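Side-chain contact in probable enoyl-CoA hydratase/isomerase (Pseudomonas aeruginosa, PDB 7BOR), which binds coenzyme A and, as a member of the crotonase family, is thought to isomerise the double bond of enoyl-CoA substrates: residues E37-A42 and G82-A87. Residues are numbered along the deposited sequence; the frame is centred on the assembly and turned at random.
Sequences EALLEA and GRFMSA
The one flat group that takes part in the contact is the ring of Phe84, and Leu39 meets it obliquely: methyl CD1 comes up to ring atom CE1 at 4.1 Å. With CG anti to the backbone N (chi1 166°), the phenyl group reaches across to Leu39, although its CB does not start out in that direction. The same Leu39 CD1 also sits 3.9 Å from CB of Ala87, so one methyl touches both the ring and, one turn further along the same helix, the alanine. Ala87 in turn is touched by two leucines, for CG of Leu40 lies 4.2 Å from its CB on the more exposed border. The backbones are nearest at 6.4 Å between CA of Leu39 and CA of Ala87, as the small alanine side chain would allow. No hydrogen bond crosses; the contact is purely apolar. The axes of segments 37-42 and 82-87 run in the same general direction, crossing at 32° with a closest approach of 9.4 Å. Asn64, a CoA-binding residue, lies about 8 Å from Phe84, side chain to side chain. Helix 29-44 lies against strand 13-18 of the crotonase-fold sheet, where Leu16 takes Leu39 and Ala38, while Phe91, just past helix 80-90, also packs on Leu39.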
loop_
_atom_site.group_PDB
_atom_site.type_symbol
_atom_site.label_atom_id
_atom_site.label_comp_id
_atom_site.label_asym_id
_atom_site.label_seq_id
_atom_site.Cartn_x
_atom_site.Cartn_y
_atom_site.Cartn_z
ATOM N N GLU A 37 -4.601 11.087 -7.947
ATOM C CA GLU A 37 -4.438 12.479 -8.355
ATOM C C GLU A 37 -3.781 13.300 -7.248
ATOM O O GLU A 37 -2.967 14.187 -7.539
ATOM C CB GLU A 37 -5.790 13.077 -8.786
ATOM C CG GLU A 37 -6.920 13.006 -7.768
ATOM C CD GLU A 37 -8.121 13.886 -8.127
ATOM O OE1 GLU A 37 -7.961 15.130 -8.212
ATOM O OE2 GLU A 37 -9.228 13.333 -8.321
ATOM N N ALA A 38 -4.084 12.985 -5.984
ATOM C CA ALA A 38 -3.427 13.672 -4.873
ATOM C C ALA A 38 -1.912 13.470 -4.920
ATOM O O ALA A 38 -1.136 14.424 -4.722
ATOM C CB ALA A 38 -3.989 13.191 -3.539
ATOM N N LEU A 39 -1.473 12.233 -5.184
ATOM C CA LEU A 39 -0.050 11.985 -5.404
ATOM C C LEU A 39 0.484 12.779 -6.603
ATOM O O LEU A 39 1.549 13.401 -6.529
ATOM C CB LEU A 39 0.195 10.476 -5.599
ATOM C CG LEU A 39 -0.018 9.543 -4.394
ATOM C CD1 LEU A 39 0.207 8.081 -4.786
ATOM C CD2 LEU A 39 0.895 9.921 -3.200
ATOM N N LEU A 40 -0.219 12.741 -7.736
ATOM C CA LEU A 40 0.348 13.327 -8.954
ATOM C C LEU A 40 0.408 14.850 -8.877
ATOM O O LEU A 40 1.286 15.466 -9.490
ATOM C CB LEU A 40 -0.456 12.897 -10.184
ATOM C CG LEU A 40 -0.208 11.435 -10.539
ATOM C CD1 LEU A 40 -1.234 10.915 -11.513
ATOM C CD2 LEU A 40 1.191 11.242 -11.103
ATOM N N GLU A 41 -0.507 15.472 -8.145
ATOM C CA GLU A 41 -0.435 16.912 -7.941
ATOM C C GLU A 41 0.746 17.234 -7.029
ATOM O O GLU A 41 1.736 17.844 -7.465
ATOM C CB GLU A 41 -1.768 17.396 -7.361
ATOM C CG GLU A 41 -1.885 18.898 -7.039
ATOM C CD GLU A 41 -3.219 19.257 -6.328
ATOM O OE1 GLU A 41 -4.296 18.771 -6.764
ATOM O OE2 GLU A 41 -3.190 20.027 -5.333
ATOM N N ALA A 42 0.680 16.767 -5.764
ATOM C CA ALA A 42 1.747 16.908 -4.773
ATOM C C ALA A 42 3.141 16.638 -5.326
ATOM O O ALA A 42 4.103 17.314 -4.942
ATOM C CB ALA A 42 1.496 15.969 -3.597
ATOM N N GLY A 82 -4.936 0.573 -10.888
ATOM C CA GLY A 82 -3.700 0.633 -11.633
ATOM C C GLY A 82 -3.073 2.011 -11.634
ATOM O O GLY A 82 -1.844 2.144 -11.597
ATOM N N ARG A 83 -3.900 3.057 -11.688
ATOM C CA ARG A 83 -3.374 4.422 -11.668
ATOM C C ARG A 83 -2.849 4.776 -10.281
ATOM O O ARG A 83 -1.827 5.474 -10.159
ATOM C CB ARG A 83 -4.453 5.419 -12.109
ATOM C CG ARG A 83 -4.750 5.340 -13.616
ATOM C CD ARG A 83 -5.755 6.402 -14.128
ATOM N NE ARG A 83 -7.143 6.185 -13.740
ATOM C CZ ARG A 83 -7.980 5.388 -14.390
ATOM N NH1 ARG A 83 -7.553 4.731 -15.444
ATOM N NH2 ARG A 83 -9.243 5.265 -13.996
ATOM N N PHE A 84 -3.515 4.283 -9.223
ATOM C CA PHE A 84 -2.953 4.475 -7.887
ATOM C C PHE A 84 -1.606 3.765 -7.767
ATOM O O PHE A 84 -0.626 4.354 -7.300
ATOM C CB PHE A 84 -3.888 3.984 -6.800
ATOM C CG PHE A 84 -3.206 3.868 -5.470
ATOM C CD1 PHE A 84 -2.767 5.018 -4.807
ATOM C CD2 PHE A 84 -2.970 2.623 -4.900
ATOM C CE1 PHE A 84 -2.125 4.927 -3.592
ATOM C CE2 PHE A 84 -2.328 2.513 -3.652
ATOM C CZ PHE A 84 -1.900 3.664 -3.008
ATOM N N MET A 85 -1.522 2.516 -8.238
ATOM C CA MET A 85 -0.257 1.782 -8.143
ATOM C C MET A 85 0.865 2.506 -8.865
ATOM O O MET A 85 1.993 2.617 -8.350
ATOM C CB MET A 85 -0.405 0.367 -8.720
ATOM C CG MET A 85 -1.150 -0.623 -7.816
ATOM S SD MET A 85 -1.202 -2.289 -8.547
ATOM C CE MET A 85 -2.915 -2.355 -8.877
ATOM N N SER A 86 0.589 2.959 -10.092
ATOM C CA SER A 86 1.611 3.609 -10.890
ATOM C C SER A 86 2.034 4.895 -10.226
ATOM O O SER A 86 3.223 5.213 -10.165
ATOM C CB SER A 86 1.075 3.916 -12.302
ATOM O OG SER A 86 2.115 3.993 -13.273
ATOM N N ALA A 87 1.057 5.657 -9.746
ATOM C CA ALA A 87 1.353 6.927 -9.085
ATOM C C ALA A 87 2.249 6.733 -7.847
ATOM O O ALA A 87 3.260 7.422 -7.692
ATOM C CB ALA A 87 0.053 7.636 -8.701
#